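Bifunctional purine biosynthetic protein ADE5,7 (Cryptococcus neoformans var. grubii serotype A, PDB 7LVO) catalyses the second and fifth steps of de novo purine biosynthesis, its N-terminal GAR synthetase half joining phosphoribosylamine to glycine at the expense of ATP. Local coordinates at residues D107-G112 with V128-F133; S96-A101 with E122-K127; V379-A384 with L444-I449. All coordinates share one frame; numbering follows the deposited sequence.

Contact 1. Residues D107-G112 with V128-F133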
ATOM      1  N   ASP A 107      -7.836 -20.919  -5.251  1.00 27.32           N
ATOM      2  CA  ASP A 107      -7.126 -20.789  -6.511  1.00 22.71           C
ATOM      3  C   ASP A 107      -6.139 -19.640  -6.526  1.00 29.00           C
ATOM      4  O   ASP A 107      -5.271 -19.602  -7.407  1.00 23.20           O
ATOM      5  CB  ASP A 107      -8.128 -20.593  -7.654  1.00 29.95           C
ATOM      6  CG  ASP A 107      -9.121 -21.735  -7.759  1.00 37.73           C
ATOM      7  OD1 ASP A 107      -8.680 -22.894  -7.939  1.00 31.62           O
ATOM      8  OD2 ASP A 107     -10.340 -21.468  -7.651  1.00 35.14           O
ATOM      9  N   LEU A 108      -6.238 -18.708  -5.580  1.00 24.96           N
ATOM     10  CA  LEU A 108      -5.361 -17.544  -5.574  1.00 26.10           C
ATOM     11  C   LEU A 108      -5.415 -16.878  -4.206  1.00 26.86           C
ATOM     12  O   LEU A 108      -6.484 -16.772  -3.609  1.00 23.31           O
ATOM     13  CB  LEU A 108      -5.765 -16.540  -6.662  1.00 24.37           C
ATOM     14  CG  LEU A 108      -4.958 -15.243  -6.725  1.00 30.28           C
ATOM     15  CD1 LEU A 108      -3.532 -15.515  -7.166  1.00 26.67           C
ATOM     16  CD2 LEU A 108      -5.635 -14.235  -7.644  1.00 21.03           C
ATOM     17  N   VAL A 109      -4.258 -16.430  -3.731  1.00 24.81           N
ATOM     18  CA  VAL A 109      -4.125 -15.718  -2.466  1.00 20.84           C
ATOM     19  C   VAL A 109      -3.541 -14.344  -2.761  1.00 20.98           C
ATOM     20  O   VAL A 109      -2.528 -14.232  -3.467  1.00 25.81           O
ATOM     21  CB  VAL A 109      -3.238 -16.482  -1.468  1.00 20.19           C
ATOM     22  CG1 VAL A 109      -3.083 -15.693  -0.177  1.00 19.21           C
ATOM     23  CG2 VAL A 109      -3.811 -17.856  -1.191  1.00 31.11           C
ATOM     24  N   VAL A 110      -4.191 -13.304  -2.240  1.00 21.42           N
ATOM     25  CA  VAL A 110      -3.748 -11.928  -2.423  1.00 17.17           C
ATOM     26  C   VAL A 110      -3.420 -11.330  -1.058  1.00 19.91           C
ATOM     27  O   VAL A 110      -4.321 -10.811  -0.380  1.00 26.97           O
ATOM     28  CB  VAL A 110      -4.811 -11.090  -3.151  1.00 21.41           C
ATOM     29  CG1 VAL A 110      -4.301  -9.676  -3.411  1.00 20.97           C
ATOM     30  CG2 VAL A 110      -5.233 -11.767  -4.443  1.00 28.59           C
ATOM     31  N   PRO A 111      -2.170 -11.402  -0.600  1.00 21.82           N
ATOM     32  CA  PRO A 111      -1.813 -10.747   0.666  1.00 21.90           C
ATOM     33  C   PRO A 111      -1.849  -9.231   0.522  1.00 21.86           C
ATOM     34  O   PRO A 111      -1.312  -8.667  -0.437  1.00 21.36           O
ATOM     35  CB  PRO A 111      -0.395 -11.256   0.953  1.00 26.15           C
ATOM     36  CG  PRO A 111      -0.246 -12.503   0.099  1.00 25.86           C
ATOM     37  CD  PRO A 111      -1.070 -12.224  -1.131  1.00 25.68           C
ATOM     38  N   GLY A 112      -2.476  -8.573   1.493  1.00 20.83           N
ATOM     39  CA  GLY A 112      -2.564  -7.130   1.493  1.00 30.14           C
ATOM     40  C   GLY A 112      -1.474  -6.471   2.314  1.00 33.06           C
ATOM     41  O   GLY A 112      -0.679  -5.676   1.807  1.00 36.45           O
ATOM     42  N   VAL A 128       2.356 -25.688  -1.398  1.00 30.66           N
ATOM     43  CA  VAL A 128       1.119 -26.433  -1.591  1.00 31.21           C
ATOM     44  C   VAL A 128       0.506 -26.165  -2.959  1.00 25.77           C
ATOM     45  O   VAL A 128      -0.637 -26.561  -3.211  1.00 27.04           O
ATOM     46  CB  VAL A 128       0.104 -26.129  -0.475  1.00 31.49           C
ATOM     47  CG1 VAL A 128       0.597 -26.691   0.850  1.00 37.64           C
ATOM     48  CG2 VAL A 128      -0.140 -24.627  -0.367  1.00 26.43           C
ATOM     49  N   GLY A 129       1.234 -25.498  -3.847  1.00 28.19           N
ATOM     50  CA  GLY A 129       0.748 -25.272  -5.192  1.00 27.03           C
ATOM     51  C   GLY A 129      -0.387 -24.291  -5.317  1.00 31.65           C
ATOM     52  O   GLY A 129      -1.138 -24.354  -6.293  1.00 36.53           O
ATOM     53  N   ILE A 130      -0.537 -23.384  -4.356  1.00 35.81           N
ATOM     54  CA  ILE A 130      -1.551 -22.327  -4.418  1.00 24.94           C
ATOM     55  C   ILE A 130      -0.839 -21.049  -4.838  1.00 25.55           C
ATOM     56  O   ILE A 130       0.013 -20.544  -4.078  1.00 19.85           O
ATOM     57  CB  ILE A 130      -2.261 -22.158  -3.072  1.00 27.48           C
ATOM     58  CG1 ILE A 130      -3.013 -23.437  -2.703  1.00 33.47           C
ATOM     59  CG2 ILE A 130      -3.218 -20.961  -3.116  1.00 29.29           C
ATOM     60  CD1 ILE A 130      -3.628 -23.415  -1.314  1.00 36.50           C
ATOM     61  N   PRO A 131      -1.144 -20.478  -6.005  1.00 24.82           N
ATOM     62  CA  PRO A 131      -0.417 -19.286  -6.453  1.00 32.35           C
ATOM     63  C   PRO A 131      -0.752 -18.064  -5.612  1.00 27.72           C
ATOM     64  O   PRO A 131      -1.836 -17.948  -5.036  1.00 22.72           O
ATOM     65  CB  PRO A 131      -0.881 -19.104  -7.906  1.00 25.76           C
ATOM     66  CG  PRO A 131      -2.230 -19.746  -7.950  1.00 34.62           C
ATOM     67  CD  PRO A 131      -2.169 -20.910  -6.987  1.00 34.07           C
ATOM     68  N   VAL A 132       0.199 -17.131  -5.571  1.00 25.60           N
ATOM     69  CA  VAL A 132       0.095 -15.928  -4.760  1.00 27.25           C
ATOM     70  C   VAL A 132       0.358 -14.709  -5.637  1.00 28.65           C
ATOM     71  O   VAL A 132       1.377 -14.646  -6.339  1.00 19.03           O
ATOM     72  CB  VAL A 132       1.087 -15.955  -3.582  1.00 32.02           C
ATOM     73  CG1 VAL A 132       1.135 -14.582  -2.905  1.00 28.11           C
ATOM     74  CG2 VAL A 132       0.710 -17.048  -2.591  1.00 32.44           C
ATOM     75  N   PHE A 133      -0.559 -13.750  -5.603  1.00 26.06           N
ATOM     76  CA  PHE A 133      -0.321 -12.439  -6.202  1.00 27.40           C
ATOM     77  C   PHE A 133       0.505 -11.635  -5.206  1.00 26.58           C
ATOM     78  O   PHE A 133      -0.027 -10.981  -4.303  1.00 26.58           O
ATOM     79  CB  PHE A 133      -1.617 -11.728  -6.540  1.00 20.34           C
ATOM     80  CG  PHE A 133      -1.411 -10.343  -7.108  1.00 21.51           C
ATOM     81  CD1 PHE A 133      -1.082 -10.167  -8.445  1.00 19.64           C
ATOM     82  CD2 PHE A 133      -1.518  -9.232  -6.300  1.00 22.48           C
ATOM     83  CE1 PHE A 133      -0.892  -8.901  -8.960  1.00 27.07           C
ATOM     84  CE2 PHE A 133      -1.325  -7.962  -6.805  1.00 19.14           C
ATOM     85  CZ  PHE A 133      -1.013  -7.792  -8.136  1.00 27.60           C
TER
HETATM   86  O   HOH W   1      -0.017  -8.699  -2.720  1.00 25.02           O

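Contact 2. Residues S96-A101 with E122-K127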
ATOM      1  N   SER A  96      -1.829 -22.445   9.714  1.00 30.40           N
ATOM      2  CA  SER A  96      -3.264 -22.277   9.919  1.00 38.33           C
ATOM      3  C   SER A  96      -3.975 -21.926   8.618  1.00 29.95           C
ATOM      4  O   SER A  96      -4.899 -22.627   8.190  1.00 31.80           O
ATOM      5  CB  SER A  96      -3.516 -21.203  10.976  1.00 36.66           C
ATOM      6  OG  SER A  96      -4.902 -20.969  11.131  1.00 33.46           O
ATOM      7  N   ILE A  97      -3.555 -20.839   7.969  1.00 29.16           N
ATOM      8  CA  ILE A  97      -4.257 -20.390   6.769  1.00 28.05           C
ATOM      9  C   ILE A  97      -3.843 -21.205   5.543  1.00 28.53           C
ATOM     10  O   ILE A  97      -4.641 -21.373   4.610  1.00 28.39           O
ATOM     11  CB  ILE A  97      -4.011 -18.888   6.549  1.00 33.28           C
ATOM     12  CG1 ILE A  97      -4.889 -18.360   5.413  1.00 32.93           C
ATOM     13  CG2 ILE A  97      -2.548 -18.623   6.237  1.00 28.52           C
ATOM     14  CD1 ILE A  97      -6.381 -18.506   5.664  1.00 35.04           C
ATOM     15  N   VAL A  98      -2.608 -21.708   5.512  1.00 26.73           N
ATOM     16  CA  VAL A  98      -2.170 -22.513   4.374  1.00 27.89           C
ATOM     17  C   VAL A  98      -2.915 -23.839   4.346  1.00 30.95           C
ATOM     18  O   VAL A  98      -3.367 -24.290   3.286  1.00 29.23           O
ATOM     19  CB  VAL A  98      -0.647 -22.721   4.422  1.00 34.13           C
ATOM     20  CG1 VAL A  98      -0.209 -23.718   3.352  1.00 36.48           C
ATOM     21  CG2 VAL A  98       0.069 -21.391   4.241  1.00 26.74           C
ATOM     22  N   GLU A  99      -3.064 -24.482   5.509  1.00 29.29           N
ATOM     23  CA  GLU A  99      -3.816 -25.732   5.568  1.00 33.18           C
ATOM     24  C   GLU A  99      -5.291 -25.498   5.272  1.00 34.12           C
ATOM     25  O   GLU A  99      -5.932 -26.307   4.591  1.00 34.86           O
ATOM     26  CB  GLU A  99      -3.637 -26.384   6.938  1.00 43.59           C
ATOM     27  CG  GLU A  99      -4.326 -27.727   7.085  1.00 52.97           C
ATOM     28  CD  GLU A  99      -4.052 -28.375   8.428  1.00 63.77           C
ATOM     29  OE1 GLU A  99      -3.284 -27.794   9.227  1.00 56.82           O
ATOM     30  OE2 GLU A  99      -4.606 -29.465   8.686  1.00 74.68           O
ATOM     31  N   TRP A 100      -5.848 -24.391   5.769  1.00 34.24           N
ATOM     32  CA  TRP A 100      -7.228 -24.050   5.444  1.00 32.22           C
ATOM     33  C   TRP A 100      -7.399 -23.857   3.939  1.00 29.44           C
ATOM     34  O   TRP A 100      -8.302 -24.433   3.324  1.00 33.39           O
ATOM     35  CB  TRP A 100      -7.643 -22.785   6.201  1.00 27.81           C
ATOM     36  CG  TRP A 100      -9.091 -22.446   6.066  1.00 32.10           C
ATOM     37  CD1 TRP A 100     -10.094 -22.791   6.921  1.00 29.36           C
ATOM     38  CD2 TRP A 100      -9.708 -21.691   5.015  1.00 33.14           C
ATOM     39  NE1 TRP A 100     -11.292 -22.303   6.470  1.00 31.28           N
ATOM     40  CE2 TRP A 100     -11.084 -21.619   5.306  1.00 35.82           C
ATOM     41  CE3 TRP A 100      -9.230 -21.061   3.865  1.00 29.31           C
ATOM     42  CZ2 TRP A 100     -11.988 -20.952   4.483  1.00 35.68           C
ATOM     43  CZ3 TRP A 100     -10.129 -20.399   3.049  1.00 29.76           C
ATOM     44  CH2 TRP A 100     -11.490 -20.350   3.360  1.00 36.82           C
ATOM     45  N   ALA A 101      -6.539 -23.039   3.328  1.00 26.41           N
ATOM     46  CA  ALA A 101      -6.654 -22.789   1.898  1.00 23.46           C
ATOM     47  C   ALA A 101      -6.553 -24.085   1.098  1.00 31.17           C
ATOM     48  O   ALA A 101      -7.295 -24.285   0.131  1.00 30.10           O
ATOM     49  CB  ALA A 101      -5.576 -21.806   1.448  1.00 28.69           C
ATOM     50  N   GLU A 122       4.382 -16.070   0.553  1.00 24.78           N
ATOM     51  CA  GLU A 122       4.366 -16.598  -0.806  1.00 33.09           C
ATOM     52  C   GLU A 122       4.991 -17.986  -0.864  1.00 33.48           C
ATOM     53  O   GLU A 122       4.444 -18.892  -1.507  1.00 30.00           O
ATOM     54  CB  GLU A 122       5.097 -15.642  -1.748  1.00 28.00           C
ATOM     55  CG  GLU A 122       4.946 -15.967  -3.230  1.00 31.06           C
ATOM     56  CD  GLU A 122       6.083 -16.813  -3.772  1.00 31.09           C
ATOM     57  OE1 GLU A 122       7.008 -17.157  -3.007  1.00 34.98           O
ATOM     58  OE2 GLU A 122       6.055 -17.132  -4.979  1.00 43.59           O
ATOM     59  N   GLY A 123       6.135 -18.176  -0.197  1.00 26.58           N
ATOM     60  CA  GLY A 123       6.755 -19.486  -0.168  1.00 28.37           C
ATOM     61  C   GLY A 123       5.909 -20.529   0.522  1.00 34.63           C
ATOM     62  O   GLY A 123       5.907 -21.699   0.112  1.00 26.99           O
ATOM     63  N   ALA A 124       5.176 -20.130   1.566  1.00 23.35           N
ATOM     64  CA  ALA A 124       4.321 -21.073   2.273  1.00 27.51           C
ATOM     65  C   ALA A 124       3.238 -21.630   1.353  1.00 29.90           C
ATOM     66  O   ALA A 124       2.991 -22.841   1.327  1.00 25.70           O
ATOM     67  CB  ALA A 124       3.694 -20.389   3.490  1.00 32.02           C
ATOM     68  N   PHE A 125       2.570 -20.756   0.596  1.00 21.13           N
ATOM     69  CA  PHE A 125       1.539 -21.229  -0.323  1.00 29.37           C
ATOM     70  C   PHE A 125       2.150 -21.918  -1.539  1.00 29.11           C
ATOM     71  O   PHE A 125       1.520 -22.804  -2.132  1.00 30.43           O
ATOM     72  CB  PHE A 125       0.648 -20.071  -0.761  1.00 25.46           C
ATOM     73  CG  PHE A 125      -0.365 -19.659   0.274  1.00 27.52           C
ATOM     74  CD1 PHE A 125      -1.524 -20.392   0.455  1.00 23.09           C
ATOM     75  CD2 PHE A 125      -0.159 -18.535   1.057  1.00 27.05           C
ATOM     76  CE1 PHE A 125      -2.454 -20.017   1.403  1.00 26.79           C
ATOM     77  CE2 PHE A 125      -1.088 -18.148   2.003  1.00 27.47           C
ATOM     78  CZ  PHE A 125      -2.233 -18.895   2.181  1.00 25.18           C
ATOM     79  N   LYS A 126       3.373 -21.534  -1.914  1.00 27.90           N
ATOM     80  CA  LYS A 126       4.036 -22.188  -3.040  1.00 28.24           C
ATOM     81  C   LYS A 126       4.253 -23.667  -2.766  1.00 24.48           C
ATOM     82  O   LYS A 126       4.151 -24.496  -3.678  1.00 24.05           O
ATOM     83  CB  LYS A 126       5.367 -21.504  -3.331  1.00 27.51           C
ATOM     84  CG  LYS A 126       6.094 -22.041  -4.569  1.00 32.54           C
ATOM     85  CD  LYS A 126       7.375 -21.271  -4.833  1.00 34.85           C
ATOM     86  CE  LYS A 126       8.052 -21.732  -6.118  1.00 44.73           C
ATOM     87  NZ  LYS A 126       8.500 -23.156  -6.040  1.00 49.40           N
ATOM     88  N   LYS A 127       4.527 -24.021  -1.507  1.00 30.74           N
ATOM     89  CA  LYS A 127       4.780 -25.410  -1.143  1.00 29.21           C
ATOM     90  C   LYS A 127       3.540 -26.283  -1.261  1.00 24.61           C
ATOM     91  O   LYS A 127       3.669 -27.512  -1.232  1.00 31.93           O
ATOM     92  CB  LYS A 127       5.333 -25.486   0.282  1.00 29.24           C
ATOM     93  CG  LYS A 127       6.686 -24.829   0.450  1.00 46.94           C
ATOM     94  CD  LYS A 127       7.101 -24.762   1.913  1.00 83.88           C
ATOM     95  CE  LYS A 127       8.449 -24.070   2.077  1.00 95.65           C
ATOM     96  NZ  LYS A 127       8.858 -23.974   3.508  1.00 78.91           N
TER

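Contact 3. Residues V379-A384 with L444-I449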
ATOM      1  N   VAL A 379     -11.142   9.895  -5.836  1.00 22.78           N
ATOM      2  CA  VAL A 379     -10.705  10.434  -4.557  1.00 21.99           C
ATOM      3  C   VAL A 379     -11.165   9.506  -3.442  1.00 21.14           C
ATOM      4  O   VAL A 379     -12.235   8.901  -3.518  1.00 22.48           O
ATOM      5  CB  VAL A 379     -11.256  11.858  -4.315  1.00 28.94           C
ATOM      6  CG1 VAL A 379     -10.754  12.403  -2.985  1.00 34.34           C
ATOM      7  CG2 VAL A 379     -10.883  12.785  -5.464  1.00 32.74           C
ATOM      8  N   SER A 380     -10.344   9.402  -2.398  1.00 22.18           N
ATOM      9  CA  SER A 380     -10.680   8.651  -1.196  1.00 26.90           C
ATOM     10  C   SER A 380     -10.399   9.529   0.010  1.00 22.83           C
ATOM     11  O   SER A 380      -9.311  10.099   0.119  1.00 24.56           O
ATOM     12  CB  SER A 380      -9.880   7.347  -1.100  1.00 23.73           C
ATOM     13  OG  SER A 380      -8.485   7.590  -1.036  1.00 28.07           O
ATOM     14  N   VAL A 381     -11.371   9.634   0.913  1.00 24.19           N
ATOM     15  CA  VAL A 381     -11.257  10.474   2.104  1.00 18.68           C
ATOM     16  C   VAL A 381     -11.481   9.592   3.325  1.00 20.78           C
ATOM     17  O   VAL A 381     -12.533   8.956   3.455  1.00 17.87           O
ATOM     18  CB  VAL A 381     -12.257  11.636   2.081  1.00 24.73           C
ATOM     19  CG1 VAL A 381     -12.145  12.441   3.377  1.00 27.52           C
ATOM     20  CG2 VAL A 381     -12.013  12.533   0.874  1.00 24.91           C
ATOM     21  N   VAL A 382     -10.499   9.567   4.221  1.00 21.76           N
ATOM     22  CA  VAL A 382     -10.489   8.651   5.353  1.00 20.14           C
ATOM     23  C   VAL A 382     -11.184   9.298   6.543  1.00 27.52           C
ATOM     24  O   VAL A 382     -10.968  10.477   6.850  1.00 24.54           O
ATOM     25  CB  VAL A 382      -9.044   8.243   5.711  1.00 25.45           C
ATOM     26  CG1 VAL A 382      -9.020   7.461   7.021  1.00 27.01           C
ATOM     27  CG2 VAL A 382      -8.420   7.422   4.587  1.00 24.52           C
ATOM     28  N   LEU A 383     -12.023   8.516   7.213  1.00 25.28           N
ATOM     29  CA  LEU A 383     -12.584   8.868   8.510  1.00 28.33           C
ATOM     30  C   LEU A 383     -11.864   8.051   9.577  1.00 33.38           C
ATOM     31  O   LEU A 383     -11.841   6.816   9.507  1.00 26.03           O
ATOM     32  CB  LEU A 383     -14.084   8.603   8.544  1.00 28.95           C
ATOM     33  CG  LEU A 383     -14.988   9.818   8.331  1.00 35.64           C
ATOM     34  CD1 LEU A 383     -14.713  10.493   7.003  1.00 26.74           C
ATOM     35  CD2 LEU A 383     -16.454   9.405   8.422  1.00 34.64           C
ATOM     36  N   ALA A 384     -11.269   8.736  10.550  1.00 22.61           N
ATOM     37  CA  ALA A 384     -10.455   8.094  11.570  1.00 26.48           C
ATOM     38  C   ALA A 384     -11.097   8.261  12.946  1.00 25.94           C
ATOM     39  O   ALA A 384     -12.047   9.022  13.128  1.00 26.00           O
ATOM     40  CB  ALA A 384      -9.031   8.666  11.572  1.00 28.32           C
ATOM     41  N   LEU A 444     -18.215  15.103  -4.419  1.00 36.41           N
ATOM     42  CA  LEU A 444     -19.059  13.921  -4.265  1.00 31.57           C
ATOM     43  C   LEU A 444     -18.617  13.082  -3.073  1.00 24.51           C
ATOM     44  O   LEU A 444     -19.453  12.617  -2.286  1.00 34.15           O
ATOM     45  CB  LEU A 444     -19.034  13.100  -5.552  1.00 39.44           C
ATOM     46  CG  LEU A 444     -19.977  11.902  -5.641  1.00 44.04           C
ATOM     47  CD1 LEU A 444     -21.414  12.297  -5.370  1.00 37.36           C
ATOM     48  CD2 LEU A 444     -19.856  11.258  -7.022  1.00 55.85           C
ATOM     49  N   ALA A 445     -17.308  12.887  -2.911  1.00 35.80           N
ATOM     50  CA  ALA A 445     -16.811  12.130  -1.764  1.00 25.15           C
ATOM     51  C   ALA A 445     -17.248  12.776  -0.454  1.00 36.09           C
ATOM     52  O   ALA A 445     -17.733  12.099   0.463  1.00 30.57           O
ATOM     53  CB  ALA A 445     -15.286  12.018  -1.833  1.00 30.63           C
ATOM     54  N   TYR A 446     -17.090  14.099  -0.346  1.00 31.58           N
ATOM     55  CA  TYR A 446     -17.497  14.783   0.878  1.00 28.91           C
ATOM     56  C   TYR A 446     -19.011  14.823   1.040  1.00 31.07           C
ATOM     57  O   TYR A 446     -19.497  15.033   2.153  1.00 37.66           O
ATOM     58  CB  TYR A 446     -16.918  16.196   0.901  1.00 27.19           C
ATOM     59  CG  TYR A 446     -15.449  16.233   1.255  1.00 28.05           C
ATOM     60  CD1 TYR A 446     -15.027  16.000   2.556  1.00 31.09           C
ATOM     61  CD2 TYR A 446     -14.481  16.488   0.290  1.00 27.98           C
ATOM     62  CE1 TYR A 446     -13.689  16.025   2.888  1.00 22.23           C
ATOM     63  CE2 TYR A 446     -13.142  16.513   0.616  1.00 30.59           C
ATOM     64  CZ  TYR A 446     -12.754  16.279   1.920  1.00 20.29           C
ATOM     65  OH  TYR A 446     -11.425  16.304   2.259  1.00 29.24           O
ATOM     66  N   SER A 447     -19.765  14.621  -0.037  1.00 31.86           N
ATOM     67  CA  SER A 447     -21.216  14.512   0.090  1.00 34.61           C
ATOM     68  C   SER A 447     -21.608  13.236   0.827  1.00 30.20           C
ATOM     69  O   SER A 447     -22.578  13.228   1.597  1.00 38.51           O
ATOM     70  CB  SER A 447     -21.863  14.551  -1.296  1.00 35.18           C
ATOM     71  OG  SER A 447     -21.532  15.749  -1.974  1.00 55.34           O
ATOM     72  N   GLY A 448     -20.872  12.147   0.601  1.00 31.83           N
ATOM     73  CA  GLY A 448     -21.142  10.910   1.309  1.00 36.27           C
ATOM     74  C   GLY A 448     -20.742  10.939   2.767  1.00 33.19           C
ATOM     75  O   GLY A 448     -21.239  10.129   3.552  1.00 32.94           O
ATOM     76  N   ILE A 449     -19.859  11.862   3.147  1.00 30.95           N
ATOM     77  CA  ILE A 449     -19.447  11.965   4.542  1.00 36.81           C
ATOM     78  C   ILE A 449     -20.637  12.319   5.423  1.00 36.25           C
ATOM     79  O   ILE A 449     -20.740  11.858   6.565  1.00 32.20           O
ATOM     80  CB  ILE A 449     -18.318  13.003   4.688  1.00 37.33           C
ATOM     81  CG1 ILE A 449     -17.124  12.638   3.808  1.00 33.51           C
ATOM     82  CG2 ILE A 449     -17.902  13.133   6.147  1.00 31.83           C
ATOM     83  CD1 ILE A 449     -16.241  11.546   4.369  1.00 40.45           C
TER

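Contact 1. Residues D107-G112 with V128-F133
A beta-alpha-beta-like connection closes here: Val-109, on edge strand 108-111 of the parallel sheet of the N domain, is bridged to Val-132 of an extended, irregular segment, and helices 114-118 and 121-126 make up half of the chain between them. Val-109 N donates to Pro-131 O (3.1 Å), in the carbonyl plane. Its own O receives Phe-133 N at 2.9 Å, with a C=O...N angle of 167°. One residue thus bonds to both neighbours of its partner, the parallel pattern. The bridge is single, and chain directions diverge by 47°. Strand 38-44 holds the other edge of 108-111, so 128-133 extends this Rossmann-like sheet beyond its last regular strand. On the side facing helix 121-126, Val-109 CG2 meets Ile-130 CG2 at 3.7 Å, while Pro-111 CD lies 3.7 Å from Val-132 CG1, the side chains roughly perpendicular. On the other side, Leu-108 CD1 approaches Phe-133 CB at 4.3 Å. With Phe-133 CG anti to its N (chi1 178°), the ring passes Val-110, whose CG1 meets Phe-133 CD2 obliquely at 4.0 Å; Leu-358 of helix 354-362 touches both Leu-108 and Phe-133. Beyond the bridge, a water donates to Pro-111 O and to Phe-133 O.

Contact 2. Residues S96-A101 with E122-K127
Val-98 of helix 95-104 and Phe-125 of helix 121-126 bring their CA atoms to 6.1 Å where the two helices run in broadly the same direction, the axes of the short segments crossing at -35° and coming within 10.0 Å. Two such neighbouring helices lie against one side of the parallel sheet of the N domain, each linking successive parts of it, and the packing between them turns on a single aromatic ring. The Phe-125 side chain leaves its helix with CG anti to the carbonyl carbon (chi1 -78°), which carries the ring across the gap to the neighbouring helix. There Val-98 CG2 sits over one face, 3.9 Å from the ring centroid and only 8° off the normal, a well-centred CH-pi contact. The same methyl touches Ala-124 CB at 3.8 Å, on the same helix as the ring, so Val-98 CG2 meets both Phe-125 and its neighbour in sequence, Ala-124. Ala-101, one turn further along, supplies an edge contact: its CB lies in the ring plane, 3.6 Å from Phe-125 CE1. Ile-97 CG2 comes obliquely to Phe-125 CZ at 4.1 Å, and the isoleucine continues to Leu-41 and Leu-43 of strand 38-44, tying the interhelical layer to the sheet. The five touching residues are all buried and carbon alone does the touching between their side chains. Cohesion therefore probably rests on shape and dispersion, and the methyls on the face and at the edge would be expected to hinder rotation of the ring.

Contact 3. Residues V379-A384 with L444-I449
Val-381 and Leu-383, on the central strand 377-384 of the five-stranded antiparallel sheet of the C domain, meet helix 438-449, which packs on one sheet face and runs roughly parallel to the strand (29° between the short segments, 8.7 Å at closest approach). The first kind of interaction is methyl against ring. With CG anti to the carbonyl carbon (chi1 -77°), the Tyr-446 ring is brought beside Val-381, and Val-381 CG2 lies over one face of the phenol, 4.0 Å from Tyr-446 CZ. The valine's other methyl, CG1, touches Tyr-446 CE1 at 3.9 Å, the two side chains meeting at about a right angle. The second kind is aliphatic. Val-381 CG2 approaches Ala-445 CB at 4.3 Å, and CG1 stands equally far from Ile-449 CD1. Further along the strand, Leu-383 CD1 and Ile-449 CD1 are modelled only 3.2 Å apart, closer than usual for carbons, and the exact fit there is doubtful. Strand 427-435 flanks the same strand and adds Val-431 against Ile-449. The polar end of Tyr-446 is bound outside the two segments: its OH hydrogen-bonds to the backbone O of Arg-460 and to the backbone N of Ile-463.

Contacts 1 and 2 are adjoining layers of the N domain, a sheet edge and the helices packed on it, with centres 8 Å apart and segments that alternate along the chain. Phe-125 joins them: its CE1 packs 3.6 Å from Val-109 CG2, and its CB 3.5 Å from Val-132 CG2. Where helix 121-126 ends, a Schellman motif with Gly-129 at C-prime places Ile-130 N 3.1 Å from Phe-125 O, a probable hydrogen bond. Contact 3 belongs to the C domain, about 32 Å from contact 1, centre to centre. Contact 1 lies nearest the predicted sites without lining them: Phe-133 and Pro-111 side chains are each about 12 Å from those of Asn-333 (magnesium) and Leu-195 (ATP), respectively.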